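Local atomic coordinates of Two-component system response regulator/GGDEF domain protein (Aeromonas salmonicida, PDB entry 3LUF), a protein that probably makes cyclic di-GMP from two GTP under two-component control, this chain being its two tandem receiver domains without the GGDEF domain. Residues 13-16 / 17-21; 68-71 / 72-75; 138-141 / 142-146; 190-194 / 195-199. One frame throughout, in Å; residues are numbered along the deposited sequence.

All four contacts are local, each closed within its own continuous run of chain. None nests in or crosses another. From the N terminus, interaction 1 lies in the first turns of helix 14-27, after strand 6-10 of the first receiver domain. Interaction 2 ends helix 65-72 and turns the chain toward strand 77-81 of the same domain. The second domain follows. Interaction 3 is the last part of helix 134-145, between strands 126-130 and 150-154. Interaction 4 leaves helix 184-194 for strand 201-207. Interactions 2 and 3, in different domains, have centres about 19 Å apart. Interactions 1 and 4 lie on opposite sides of the chain's centre.

Interaction 1. Residues 13-16 / 17-21; sequences SMTI and RRMLI. Unlike the reference sequence in segment 17-21: M19 (reference Thr).
R17 N, R18 N, M19 N and L20 N bond back to the carbonyl oxygens of S13, M14, T15 and I16. These are ordinary helical i to i+4 bonds. The first, R17 N to S13 O, is 2.9 Å long and nearly straight, with an N-H...O angle of 163°. At the same end S13 is the N-cap. Its OG accepts from I16 N at 3.2 Å, a capping bond that satisfies an amide of the first turn. S13 N bonds to E11 OE2 in the preceding loop. This ties the cap to E11, a magnesium-binding residue of this protein that does not hold the ion in this chain.

This is the start of the helix in the beta-alpha-beta unit 6-10, 14-27, 31-35 of a CheY-like receiver domain. The bound magnesium ion is about 6 Å from the nearest atom of the S13 side chain.

The remaining contacts are between side chains one turn apart. M14, a selenomethionine, sends CG anti to its backbone N (chi1 -165°), and its chain meets that of R18 at a slant. CG lies over one face of the R18 guanidinium, 3.7 Å from NE and toward the rim. SE sits 3.9 Å from R18 NH1. R17 takes another course. Its chain bends at chi3 (67°) and brings NH2 within 3.9 Å of M14 CG, while NH1 bonds to E11 O.

T15 and M19 lie side by side and point the same way, with T15 CG2 3.9 Å from M19 CE. M19, also a selenomethionine, differs from the reference threonine. I16 CG2 meets L20 CD1 at 4.3 Å, and both residues pack on L109 of helix 106-122.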
loop_
_atom_site.group_PDB
_atom_site.type_symbol
_atom_site.label_atom_id
_atom_site.label_comp_id
_atom_site.label_asym_id
_atom_site.label_seq_id
_atom_site.Cartn_x
_atom_site.Cartn_y
_atom_site.Cartn_z
ATOM N N SER B 13 19.397 -25.091 -12.427
ATOM C CA SER B 13 18.229 -25.987 -12.299
ATOM C C SER B 13 17.396 -25.874 -13.560
ATOM O O SER B 13 16.856 -24.782 -13.843
ATOM C CB SER B 13 17.373 -25.610 -11.095
ATOM O OG SER B 13 16.160 -26.378 -11.113
HETATM N N MSE B 14 17.251 -26.977 -14.311
HETATM C CA MSE B 14 16.422 -26.949 -15.502
HETATM C C MSE B 14 14.993 -26.522 -15.124
HETATM O O MSE B 14 14.399 -25.695 -15.785
HETATM C CB MSE B 14 16.374 -28.315 -16.192
HETATM C CG MSE B 14 15.813 -28.204 -17.606
HETATM SE SE MSE B 14 15.558 -29.981 -18.310
HETATM C CE MSE B 14 13.928 -30.482 -17.364
ATOM N N THR B 15 14.465 -27.083 -14.039
ATOM C CA THR B 15 13.098 -26.773 -13.616
ATOM C C THR B 15 12.915 -25.286 -13.301
ATOM O O THR B 15 11.943 -24.636 -13.755
ATOM C CB THR B 15 12.778 -27.606 -12.358
ATOM O OG1 THR B 15 12.792 -28.990 -12.733
ATOM C CG2 THR B 15 11.399 -27.257 -11.793
ATOM N N ILE B 16 13.826 -24.758 -12.488
ATOM C CA ILE B 16 13.676 -23.386 -11.993
ATOM C C ILE B 16 13.910 -22.402 -13.125
ATOM O O ILE B 16 13.171 -21.419 -13.294
ATOM C CB ILE B 16 14.606 -23.120 -10.781
ATOM C CG1 ILE B 16 14.146 -23.992 -9.589
ATOM C CG2 ILE B 16 14.583 -21.652 -10.371
ATOM C CD1 ILE B 16 15.178 -24.205 -8.573
ATOM N N ARG B 17 14.939 -22.668 -13.903
ATOM C CA ARG B 17 15.250 -21.759 -15.024
ATOM C C ARG B 17 14.066 -21.744 -15.993
ATOM O O ARG B 17 13.605 -20.668 -16.394
ATOM C CB ARG B 17 16.557 -22.161 -15.721
ATOM C CG ARG B 17 16.994 -21.254 -16.871
ATOM C CD ARG B 17 18.299 -21.759 -17.556
ATOM N NE ARG B 17 18.106 -23.029 -18.259
ATOM C CZ ARG B 17 18.529 -24.222 -17.823
ATOM N NH1 ARG B 17 19.114 -24.347 -16.636
ATOM N NH2 ARG B 17 18.273 -25.316 -18.555
ATOM N N ARG B 18 13.532 -22.921 -16.319
ATOM C CA ARG B 18 12.376 -22.949 -17.213
ATOM C C ARG B 18 11.107 -22.284 -16.629
ATOM O O ARG B 18 10.378 -21.606 -17.376
ATOM C CB ARG B 18 12.094 -24.350 -17.744
ATOM C CG ARG B 18 13.171 -24.793 -18.704
ATOM C CD ARG B 18 12.818 -26.054 -19.349
ATOM N NE ARG B 18 13.895 -26.418 -20.260
ATOM C CZ ARG B 18 13.939 -27.571 -20.914
ATOM N NH1 ARG B 18 12.953 -28.461 -20.777
ATOM N NH2 ARG B 18 14.962 -27.815 -21.712
HETATM N N MSE B 19 10.862 -22.442 -15.327
HETATM C CA MSE B 19 9.747 -21.712 -14.657
HETATM C C MSE B 19 9.887 -20.204 -14.778
HETATM O O MSE B 19 8.901 -19.483 -15.053
HETATM C CB MSE B 19 9.672 -22.054 -13.171
HETATM C CG MSE B 19 9.100 -23.394 -12.908
HETATM SE SE MSE B 19 9.274 -23.777 -10.965
HETATM C CE MSE B 19 8.090 -25.273 -11.147
ATOM N N LEU B 20 11.117 -19.722 -14.577
ATOM C CA LEU B 20 11.400 -18.292 -14.658
ATOM C C LEU B 20 11.215 -17.779 -16.080
ATOM O O LEU B 20 10.609 -16.734 -16.287
ATOM C CB LEU B 20 12.812 -18.008 -14.201
ATOM C CG LEU B 20 13.043 -17.984 -12.710
ATOM C CD1 LEU B 20 14.529 -17.877 -12.413
ATOM C CD2 LEU B 20 12.227 -16.830 -12.022
ATOM N N ILE B 21 11.741 -18.511 -17.050
ATOM C CA ILE B 21 11.589 -18.109 -18.459
ATOM C C ILE B 21 10.119 -18.013 -18.820
ATOM O O ILE B 21 9.681 -16.981 -19.310
ATOM C CB ILE B 21 12.304 -19.056 -19.419
ATOM C CG1 ILE B 21 13.829 -18.954 -19.213
ATOM C CG2 ILE B 21 11.880 -18.760 -20.875
ATOM C CD1 ILE B 21 14.612 -20.116 -19.861
#

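Interaction 2. Residues 68-71 / 72-75; sequences KVLL and ERGL
V69 has CG1 anti to its backbone N (chi1 169°), while R73 CG lies beside its own backbone N and the arginine chain bends at chi3 (-141°). The two side chains thus run alongside each other. V69 CG1 comes to 3.6 Å from R73 NH2. L70 meets the same arginine at a slant, with CD2 over one face of the guanidinium and 3.8 Å from NH1. NH1 bonds to A41 O and weakly to C44 O, so two carbonyls fix this end of the guanidinium.

K68 and E72 also lie side by side. E72 OE1 touches K68 CE at 3.4 Å. K68 NZ and E72 OE1 stay 4.6 Å apart and form no salt bridge. Some electrostatic attraction is still likely.

The backbone ends the helix with a Schellman motif. G74 has positive phi (83°), and two bonds run back into the last turn. L75 N donates to L70 O at 3.1 Å, and G74 N to L71 O at 2.9 Å. The second donor stands above the carbonyl plane. R73 N makes weak bonds to V69 O and L70 O. L71 CA adds a C-H...O contact to L75 O.

Beyond the turn L75 CD1 reaches L70 CD2 at 4.1 Å. This pair faces the sheet of the first receiver domain. L70 packs on L8, V54 and V77, and L75 on L8, Y49 and A52, of strands 6-10, 49-55 and 77-81.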
loop_
_atom_site.group_PDB
_atom_site.type_symbol
_atom_site.label_atom_id
_atom_site.label_comp_id
_atom_site.label_asym_id
_atom_site.label_seq_id
_atom_site.Cartn_x
_atom_site.Cartn_y
_atom_site.Cartn_z
ATOM N N LYS B 68 29.546 -11.347 -7.771
ATOM C CA LYS B 68 30.588 -10.340 -7.884
ATOM C C LYS B 68 31.038 -10.147 -9.329
ATOM O O LYS B 68 31.263 -9.023 -9.769
ATOM C CB LYS B 68 31.747 -10.711 -6.977
ATOM C CG LYS B 68 32.909 -9.719 -6.967
ATOM C CD LYS B 68 33.941 -10.215 -5.956
ATOM C CE LYS B 68 35.200 -9.370 -5.971
ATOM N NZ LYS B 68 36.228 -10.022 -5.125
ATOM N N VAL B 69 31.184 -11.244 -10.067
ATOM C CA VAL B 69 31.567 -11.185 -11.475
ATOM C C VAL B 69 30.600 -10.322 -12.270
ATOM O O VAL B 69 31.014 -9.460 -13.041
ATOM C CB VAL B 69 31.667 -12.589 -12.104
ATOM C CG1 VAL B 69 31.803 -12.503 -13.617
ATOM C CG2 VAL B 69 32.870 -13.351 -11.496
ATOM N N LEU B 70 29.299 -10.543 -12.073
ATOM C CA LEU B 70 28.305 -9.817 -12.848
ATOM C C LEU B 70 28.133 -8.368 -12.362
ATOM O O LEU B 70 27.975 -7.469 -13.175
ATOM C CB LEU B 70 26.979 -10.601 -12.893
ATOM C CG LEU B 70 27.162 -11.914 -13.662
ATOM C CD1 LEU B 70 25.961 -12.873 -13.376
ATOM C CD2 LEU B 70 27.284 -11.725 -15.241
ATOM N N LEU B 71 28.177 -8.154 -11.062
ATOM C CA LEU B 71 28.165 -6.785 -10.520
ATOM C C LEU B 71 29.309 -5.961 -11.129
ATOM O O LEU B 71 29.115 -4.790 -11.513
ATOM C CB LEU B 71 28.295 -6.802 -9.010
ATOM C CG LEU B 71 27.058 -7.258 -8.243
ATOM C CD1 LEU B 71 27.355 -7.431 -6.786
ATOM C CD2 LEU B 71 25.890 -6.274 -8.409
ATOM N N GLU B 72 30.482 -6.590 -11.244
ATOM C CA GLU B 72 31.670 -5.893 -11.765
ATOM C C GLU B 72 31.568 -5.625 -13.252
ATOM O O GLU B 72 32.245 -4.730 -13.761
ATOM C CB GLU B 72 32.955 -6.627 -11.400
ATOM C CG GLU B 72 33.274 -6.410 -9.924
ATOM C CD GLU B 72 34.615 -6.965 -9.485
ATOM O OE1 GLU B 72 34.862 -6.899 -8.267
ATOM O OE2 GLU B 72 35.410 -7.456 -10.330
ATOM N N ARG B 73 30.681 -6.354 -13.936
ATOM C CA ARG B 73 30.374 -6.077 -15.330
ATOM C C ARG B 73 29.327 -4.989 -15.523
ATOM O O ARG B 73 28.983 -4.659 -16.653
ATOM C CB ARG B 73 29.957 -7.343 -16.060
ATOM C CG ARG B 73 31.143 -8.173 -16.466
ATOM C CD ARG B 73 30.676 -9.268 -17.360
ATOM N NE ARG B 73 31.378 -10.502 -17.076
ATOM C CZ ARG B 73 30.929 -11.689 -17.461
ATOM N NH1 ARG B 73 29.780 -11.772 -18.135
ATOM N NH2 ARG B 73 31.619 -12.773 -17.170
ATOM N N GLY B 74 28.865 -4.416 -14.417
ATOM C CA GLY B 74 27.861 -3.365 -14.417
ATOM C C GLY B 74 26.423 -3.858 -14.520
ATOM O O GLY B 74 25.527 -3.071 -14.856
ATOM N N LEU B 75 26.188 -5.142 -14.228
ATOM C CA LEU B 75 24.814 -5.651 -14.226
ATOM C C LEU B 75 24.317 -5.590 -12.815
ATOM O O LEU B 75 24.979 -6.077 -11.880
ATOM C CB LEU B 75 24.687 -7.106 -14.716
ATOM C CG LEU B 75 24.803 -7.480 -16.186
ATOM C CD1 LEU B 75 26.245 -7.909 -16.387
ATOM C CD2 LEU B 75 23.938 -8.660 -16.494
#

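Interaction 3. Residues 138-141 / 142-146; sequences HRTM and AQLRK
M141 and R145 stand one turn apart on helix 134-145, the helix of the beta-alpha-beta unit 126-130, 134-145, 150-154 in the second CheY-like receiver domain. M141, a selenomethionine, bends at chi3 (66°), which swings its methyl toward R145. CE then lies over one face of the R145 guanidinium, offset toward the rim and 3.5 Å from NH2. The two side chains run alongside each other. R145 NH2 also makes a weak bond to V151 O, and M141 packs on V129, V151 and E153, so this side of the helix meets strands 126-130 and 150-154.

T140 and L144 form a second pair pointing the same way. T140 CG2 is 4.1 Å from L144 CD1. T140 OG1 bonds to S136 O, one turn earlier. L144 also reaches L235 and V239 of helix 232-248.

Four backbone bonds, from A142 N, Q143 N, L144 N and R145 N to the oxygens four residues back, hold this spacing.

Q143 lies beside R139, its amide plane 71° from the R139 guanidinium plane. Its NE2 is 4.0 Å from R139 CG. Q143 OE1 is buried without a hydrogen-bond partner in the model, and lies 3.8 Å from T140 CA.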
loop_
_atom_site.group_PDB
_atom_site.type_symbol
_atom_site.label_atom_id
_atom_site.label_comp_id
_atom_site.label_asym_id
_atom_site.label_seq_id
_atom_site.Cartn_x
_atom_site.Cartn_y
_atom_site.Cartn_z
ATOM N N HIS B 138 19.915 10.441 2.086
ATOM C CA HIS B 138 20.794 9.648 1.206
ATOM C C HIS B 138 20.537 8.142 1.272
ATOM O O HIS B 138 20.690 7.445 0.270
ATOM C CB HIS B 138 22.274 9.993 1.455
ATOM C CG HIS B 138 22.674 11.321 0.889
ATOM N ND1 HIS B 138 23.984 11.748 0.825
ATOM C CD2 HIS B 138 21.926 12.322 0.358
ATOM C CE1 HIS B 138 24.025 12.947 0.273
ATOM N NE2 HIS B 138 22.790 13.317 -0.022
ATOM N N ARG B 139 20.131 7.655 2.437
ATOM C CA ARG B 139 19.814 6.246 2.577
ATOM C C ARG B 139 18.588 5.912 1.728
ATOM O O ARG B 139 18.570 4.911 1.015
ATOM C CB ARG B 139 19.554 5.882 4.042
ATOM C CG ARG B 139 19.102 4.445 4.218
ATOM C CD ARG B 139 19.047 4.004 5.667
ATOM N NE ARG B 139 17.975 4.666 6.406
ATOM C CZ ARG B 139 18.169 5.540 7.398
ATOM N NH1 ARG B 139 19.402 5.874 7.785
ATOM N NH2 ARG B 139 17.124 6.078 8.014
ATOM N N THR B 140 17.574 6.776 1.792
ATOM C CA THR B 140 16.337 6.520 1.076
ATOM C C THR B 140 16.594 6.615 -0.422
ATOM O O THR B 140 16.087 5.794 -1.191
ATOM C CB THR B 140 15.244 7.525 1.508
ATOM O OG1 THR B 140 14.997 7.351 2.899
ATOM C CG2 THR B 140 13.958 7.279 0.779
HETATM N N MSE B 141 17.361 7.630 -0.819
HETATM C CA MSE B 141 17.785 7.811 -2.210
HETATM C C MSE B 141 18.539 6.603 -2.728
HETATM O O MSE B 141 18.255 6.122 -3.814
HETATM C CB MSE B 141 18.621 9.075 -2.385
HETATM C CG MSE B 141 17.767 10.329 -2.369
HETATM SE SE MSE B 141 19.047 11.779 -2.438
HETATM C CE MSE B 141 19.688 11.364 -4.221
ATOM N N ALA B 142 19.459 6.078 -1.921
ATOM C CA ALA B 142 20.220 4.897 -2.348
ATOM C C ALA B 142 19.310 3.678 -2.548
ATOM O O ALA B 142 19.474 2.932 -3.532
ATOM C CB ALA B 142 21.351 4.583 -1.358
ATOM N N GLN B 143 18.345 3.507 -1.641
ATOM C CA GLN B 143 17.384 2.403 -1.712
ATOM C C GLN B 143 16.555 2.554 -3.000
ATOM O O GLN B 143 16.347 1.606 -3.716
ATOM C CB GLN B 143 16.495 2.372 -0.463
ATOM C CG GLN B 143 17.194 1.832 0.816
ATOM C CD GLN B 143 16.447 2.113 2.140
ATOM O OE1 GLN B 143 15.614 3.020 2.245
ATOM N NE2 GLN B 143 16.799 1.357 3.174
ATOM N N LEU B 144 16.081 3.766 -3.296
ATOM C CA LEU B 144 15.298 3.965 -4.514
ATOM C C LEU B 144 16.109 3.807 -5.800
ATOM O O LEU B 144 15.591 3.355 -6.822
ATOM C CB LEU B 144 14.595 5.337 -4.480
ATOM C CG LEU B 144 13.637 5.555 -3.307
ATOM C CD1 LEU B 144 13.231 7.012 -3.207
ATOM C CD2 LEU B 144 12.373 4.714 -3.436
ATOM N N ARG B 145 17.391 4.173 -5.752
ATOM C CA ARG B 145 18.275 4.003 -6.910
ATOM C C ARG B 145 18.523 2.505 -7.197
ATOM O O ARG B 145 18.734 2.133 -8.354
ATOM C CB ARG B 145 19.579 4.779 -6.758
ATOM C CG ARG B 145 19.363 6.265 -6.925
ATOM C CD ARG B 145 20.621 7.107 -6.882
ATOM N NE ARG B 145 20.244 8.444 -7.348
ATOM C CZ ARG B 145 20.888 9.562 -7.053
ATOM N NH1 ARG B 145 21.976 9.532 -6.275
ATOM N NH2 ARG B 145 20.436 10.712 -7.531
ATOM N N LYS B 146 18.416 1.671 -6.165
ATOM C CA LYS B 146 18.478 0.193 -6.326
ATOM C C LYS B 146 17.152 -0.405 -6.809
ATOM O O LYS B 146 17.029 -1.614 -7.008
ATOM C CB LYS B 146 18.806 -0.471 -5.013
ATOM C CG LYS B 146 20.227 -0.248 -4.543
ATOM C CD LYS B 146 20.735 -1.474 -3.833
ATOM C CE LYS B 146 19.878 -1.767 -2.626
ATOM N NZ LYS B 146 20.097 -3.169 -2.175
#

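Interaction 4. Residues 190-194 / 195-199; sequences MLRER and YSKQQ
R194 and Y195 lie side by side and point the same way, the arginine chain running over the tyrosine ring. R194 CB sits over the ring centre in a CH-pi contact, 3.9 Å from the centroid. The R194 chain then bends at chi3 (87°). This brings its guanidinium to the phenol end, where Y195 OH lies over the centre of one guanidinium face, 3.3 Å from R194 CZ. The two planes are 41° apart, so this is no parallel stack. OH and NH1 are not hydrogen-bonded. NH1 instead forms a salt bridge with E165.

R192 leads off in a different direction and crosses K197 at about a right angle. Its chain bends at chi2 (-75°), and NH1 donates to Y195 O at 2.9 Å. The donor stands above the carbonyl plane. K197 CA lies over one face of this guanidinium, 3.6 Å from R192 NH2. NE bonds to G221 O and NH2 to L200 O, so all three nitrogens are engaged.

These contacts join helix 184-194 to the loop before strand 201-207 in the second CheY-like receiver domain. L191 O accepts from both R194 N and Y195 N, the latter at 2.7 Å. One water donates to R192 O and Y195 O.

Further along, S196 OG accepts from Q199 N in an ST motif. In return Q199 OE1 takes S196 N at 2.9 Å, in its carbonyl plane and on a lone pair. R192 and E193 also pack on H107 of the second subunit.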
loop_
_atom_site.group_PDB
_atom_site.type_symbol
_atom_site.label_atom_id
_atom_site.label_comp_id
_atom_site.label_asym_id
_atom_site.label_seq_id
_atom_site.Cartn_x
_atom_site.Cartn_y
_atom_site.Cartn_z
HETATM N N MSE B 190 0.157 22.109 0.232
HETATM C CA MSE B 190 0.499 22.951 -0.898
HETATM C C MSE B 190 0.417 22.180 -2.217
HETATM O O MSE B 190 -0.112 22.671 -3.232
HETATM C CB MSE B 190 1.903 23.550 -0.709
HETATM C CG MSE B 190 1.895 24.605 0.373
HETATM SE SE MSE B 190 3.644 25.470 0.400
HETATM C CE MSE B 190 3.654 26.219 -1.338
ATOM N N LEU B 191 0.973 20.964 -2.207
ATOM C CA LEU B 191 1.025 20.155 -3.403
ATOM C C LEU B 191 -0.387 19.813 -3.862
ATOM O O LEU B 191 -0.712 19.862 -5.053
ATOM C CB LEU B 191 1.876 18.864 -3.183
ATOM C CG LEU B 191 3.373 19.141 -2.998
ATOM C CD1 LEU B 191 4.110 17.809 -2.780
ATOM C CD2 LEU B 191 3.982 19.878 -4.207
ATOM N N ARG B 192 -1.226 19.436 -2.911
ATOM C CA ARG B 192 -2.567 18.970 -3.280
ATOM C C ARG B 192 -3.477 20.115 -3.694
ATOM O O ARG B 192 -4.503 19.868 -4.328
ATOM C CB ARG B 192 -3.194 18.207 -2.135
ATOM C CG ARG B 192 -2.751 16.766 -2.039
ATOM C CD ARG B 192 -3.401 15.873 -3.096
ATOM N NE ARG B 192 -2.742 14.554 -3.061
ATOM C CZ ARG B 192 -1.765 14.169 -3.890
ATOM N NH1 ARG B 192 -1.352 14.979 -4.850
ATOM N NH2 ARG B 192 -1.218 12.963 -3.766
ATOM N N GLU B 193 -3.120 21.354 -3.352
ATOM C CA GLU B 193 -3.870 22.493 -3.926
ATOM C C GLU B 193 -3.697 22.638 -5.443
ATOM O O GLU B 193 -4.563 23.237 -6.110
ATOM C CB GLU B 193 -3.464 23.796 -3.223
ATOM C CG GLU B 193 -3.933 23.847 -1.766
ATOM C CD GLU B 193 -3.902 25.255 -1.214
ATOM O OE1 GLU B 193 -2.839 25.867 -1.275
ATOM O OE2 GLU B 193 -4.945 25.728 -0.695
ATOM N N ARG B 194 -2.615 22.050 -5.969
ATOM C CA ARG B 194 -2.289 22.063 -7.406
ATOM C C ARG B 194 -2.471 20.709 -8.096
ATOM O O ARG B 194 -2.897 20.658 -9.262
ATOM C CB ARG B 194 -0.831 22.494 -7.641
ATOM C CG ARG B 194 -0.483 23.886 -7.340
ATOM C CD ARG B 194 0.984 24.130 -7.740
ATOM N NE ARG B 194 1.161 24.530 -9.132
ATOM C CZ ARG B 194 2.354 24.694 -9.703
ATOM N NH1 ARG B 194 3.462 24.424 -9.021
ATOM N NH2 ARG B 194 2.444 25.083 -10.971
ATOM N N TYR B 195 -2.067 19.616 -7.430
ATOM C CA TYR B 195 -1.973 18.305 -8.074
ATOM C C TYR B 195 -2.838 17.262 -7.399
ATOM O O TYR B 195 -2.797 17.143 -6.169
ATOM C CB TYR B 195 -0.511 17.808 -8.065
ATOM C CG TYR B 195 0.418 18.782 -8.777
ATOM C CD1 TYR B 195 0.194 19.100 -10.123
ATOM C CD2 TYR B 195 1.420 19.447 -8.089
ATOM C CE1 TYR B 195 0.988 20.041 -10.795
ATOM C CE2 TYR B 195 2.262 20.374 -8.746
ATOM C CZ TYR B 195 2.012 20.667 -10.107
ATOM O OH TYR B 195 2.803 21.565 -10.766
ATOM N N SER B 196 -3.603 16.517 -8.199
ATOM C CA SER B 196 -4.433 15.399 -7.712
ATOM C C SER B 196 -3.570 14.178 -7.379
ATOM O O SER B 196 -2.372 14.126 -7.716
ATOM C CB SER B 196 -5.476 14.984 -8.768
ATOM O OG SER B 196 -4.843 14.277 -9.847
ATOM N N LYS B 197 -4.189 13.208 -6.717
ATOM C CA LYS B 197 -3.509 11.932 -6.389
ATOM C C LYS B 197 -3.034 11.178 -7.617
ATOM O O LYS B 197 -2.083 10.391 -7.512
ATOM C CB LYS B 197 -4.425 11.028 -5.584
ATOM C CG LYS B 197 -4.539 11.371 -4.129
ATOM C CD LYS B 197 -5.467 10.375 -3.429
ATOM C CE LYS B 197 -5.682 10.742 -1.979
ATOM N NZ LYS B 197 -6.005 9.499 -1.214
ATOM N N GLN B 198 -3.689 11.404 -8.762
ATOM C CA GLN B 198 -3.293 10.745 -10.009
ATOM C C GLN B 198 -2.186 11.528 -10.709
ATOM O O GLN B 198 -1.402 10.975 -11.485
ATOM C CB GLN B 198 -4.512 10.517 -10.928
ATOM C CG GLN B 198 -4.180 9.956 -12.360
ATOM C CD GLN B 198 -3.352 8.655 -12.331
ATOM O OE1 GLN B 198 -2.322 8.544 -13.005
ATOM N NE2 GLN B 198 -3.797 7.682 -11.544
ATOM N N GLN B 199 -2.093 12.817 -10.429
ATOM C CA GLN B 199 -1.068 13.632 -11.057
ATOM C C GLN B 199 0.280 13.524 -10.357
ATOM O O GLN B 199 1.330 13.652 -11.000
ATOM C CB GLN B 199 -1.482 15.091 -11.125
ATOM C CG GLN B 199 -2.610 15.341 -12.157
ATOM C CD GLN B 199 -3.128 16.744 -12.091
ATOM O OE1 GLN B 199 -3.485 17.244 -11.017
ATOM N NE2 GLN B 199 -3.175 17.409 -13.243
HETATM O O HOH W 1 -5.874 17.733 -5.546
#